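PDB 6LG3: PhiRv1 phage protein from Mycobacterium tuberculosis, which is a bacterial toxin, also named EST12, that probably activates a RACK1-NLRP3-gasdermin D pyroptosis and IL-1 beta immune pathway in the host. Local coordinates for residues 15-20 with 59-64. Numbering follows the deposited sequence.
Sequences VQVVCS and VLVHAD
Leu60 meets Val17 and Val18, two successive residues of helix 4-22, and makes most of the strand's side of this contact. Its chi1 of -80° places CG anti to the carbonyl carbon and beside the backbone N, and the fork of the side chain reaches the helix. The two methyls take different partners. CD1 lies 4.1 Å from CG2 of Val18, and these side chains meet at a slant. CD2 lies 4.2 Å from CG1 of Val17. Leu33 of helix 26-39 also touches Leu60, while Ala29 of that helix touches Val18. The carbonyl O of Leu60 also meets Val17, 3.7 Å from CG2 of Val17 and 3.8 Å from its CG1. Both branches of Val17 therefore rest against the strand backbone. No hydrogen bond joins helix and strand here.

Leu60 and Val61 form a classic beta bulge opposite Leu53 of strand 50-55. Strand 58-64 is an edge strand of the three-stranded antiparallel sheet within this chain. The axes of segments 15-20 and 59-64 run at 131° between their N-to-C directions and come within 8.2 Å of each other.

Val61 is buried and continues the apolar contact. Its CG2 approaches CG2 of Val17 to 4.0 Å. In each valine the branch that meets the other is the one anti to its own carbonyl carbon. Met10, Leu13 and Ala14, earlier in helix 4-22, also pack on Val61. Asp64 ends the strand as N-cap of helix 65-73, where its side chain caps a backbone N.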
# COMPACT_ATOMS: atom_id res chain seq x y z
N VAL A 15 1.87 4.59 3.18
CA VAL A 15 2.04 5.66 4.16
C VAL A 15 3.22 6.54 3.76
O VAL A 15 3.14 7.78 3.82
CB VAL A 15 2.20 5.09 5.57
CG1 VAL A 15 2.57 6.18 6.57
CG2 VAL A 15 0.93 4.37 6.00
N GLN A 16 4.34 5.92 3.34
CA GLN A 16 5.49 6.70 2.89
C GLN A 16 5.15 7.56 1.68
O GLN A 16 5.59 8.72 1.59
CB GLN A 16 6.67 5.77 2.55
CG GLN A 16 7.25 5.04 3.73
CD GLN A 16 8.40 4.13 3.33
OE1 GLN A 16 8.46 2.97 3.73
NE2 GLN A 16 9.33 4.66 2.53
N VAL A 17 4.38 7.02 0.73
CA VAL A 17 4.02 7.78 -0.45
C VAL A 17 3.16 8.98 -0.07
O VAL A 17 3.37 10.10 -0.55
CB VAL A 17 3.28 6.88 -1.47
CG1 VAL A 17 2.67 7.74 -2.59
CG2 VAL A 17 4.23 5.84 -2.04
N VAL A 18 2.18 8.76 0.81
CA VAL A 18 1.29 9.86 1.19
C VAL A 18 2.08 10.94 1.91
O VAL A 18 1.88 12.14 1.66
CB VAL A 18 0.12 9.34 2.05
CG1 VAL A 18 -0.76 10.51 2.52
CG2 VAL A 18 -0.71 8.33 1.27
N CYS A 19 2.99 10.54 2.80
CA CYS A 19 3.81 11.52 3.52
C CYS A 19 4.67 12.31 2.55
O CYS A 19 4.80 13.53 2.68
CB CYS A 19 4.69 10.82 4.55
SG CYS A 19 3.80 10.14 5.97
N SER A 20 5.25 11.63 1.57
CA SER A 20 6.10 12.31 0.60
C SER A 20 5.31 13.32 -0.22
O SER A 20 5.77 14.43 -0.47
CB SER A 20 6.76 11.28 -0.32
OG SER A 20 7.49 11.93 -1.35
N VAL A 59 -3.52 4.45 -8.26
CA VAL A 59 -2.46 3.59 -7.73
C VAL A 59 -1.50 4.44 -6.90
O VAL A 59 -0.83 5.33 -7.42
CB VAL A 59 -1.71 2.88 -8.86
CG1 VAL A 59 -0.55 2.06 -8.27
CG2 VAL A 59 -2.66 1.98 -9.65
N LEU A 60 -1.44 4.15 -5.60
CA LEU A 60 -0.47 4.80 -4.74
C LEU A 60 0.87 4.08 -4.76
O LEU A 60 1.92 4.73 -4.70
CB LEU A 60 -0.99 4.85 -3.30
CG LEU A 60 -2.00 5.93 -2.92
CD1 LEU A 60 -2.35 5.80 -1.45
CD2 LEU A 60 -1.47 7.32 -3.21
N VAL A 61 0.86 2.74 -4.82
CA VAL A 61 2.09 1.95 -4.70
C VAL A 61 2.06 0.84 -5.74
O VAL A 61 1.05 0.16 -5.90
CB VAL A 61 2.25 1.33 -3.30
CG1 VAL A 61 3.55 0.50 -3.20
CG2 VAL A 61 2.20 2.38 -2.21
N HIS A 62 3.19 0.63 -6.42
CA HIS A 62 3.38 -0.64 -7.10
C HIS A 62 4.76 -1.17 -6.76
O HIS A 62 5.73 -0.41 -6.65
CB HIS A 62 3.17 -0.53 -8.62
CG HIS A 62 4.13 0.37 -9.32
ND1 HIS A 62 5.35 -0.06 -9.78
CD2 HIS A 62 4.03 1.68 -9.68
CE1 HIS A 62 5.98 0.95 -10.37
NE2 HIS A 62 5.19 2.01 -10.32
N ALA A 63 4.84 -2.47 -6.53
CA ALA A 63 6.08 -3.11 -6.12
C ALA A 63 6.25 -4.42 -6.87
O ALA A 63 5.29 -5.17 -7.03
CB ALA A 63 6.11 -3.37 -4.61
N ASP A 64 7.47 -4.69 -7.33
CA ASP A 64 7.77 -5.98 -7.92
C ASP A 64 7.42 -7.10 -6.94
O ASP A 64 7.69 -7.00 -5.74
CB ASP A 64 9.26 -6.03 -8.26
CG ASP A 64 9.68 -7.39 -8.75
OD1 ASP A 64 10.32 -8.10 -7.96
OD2 ASP A 64 9.38 -7.71 -9.91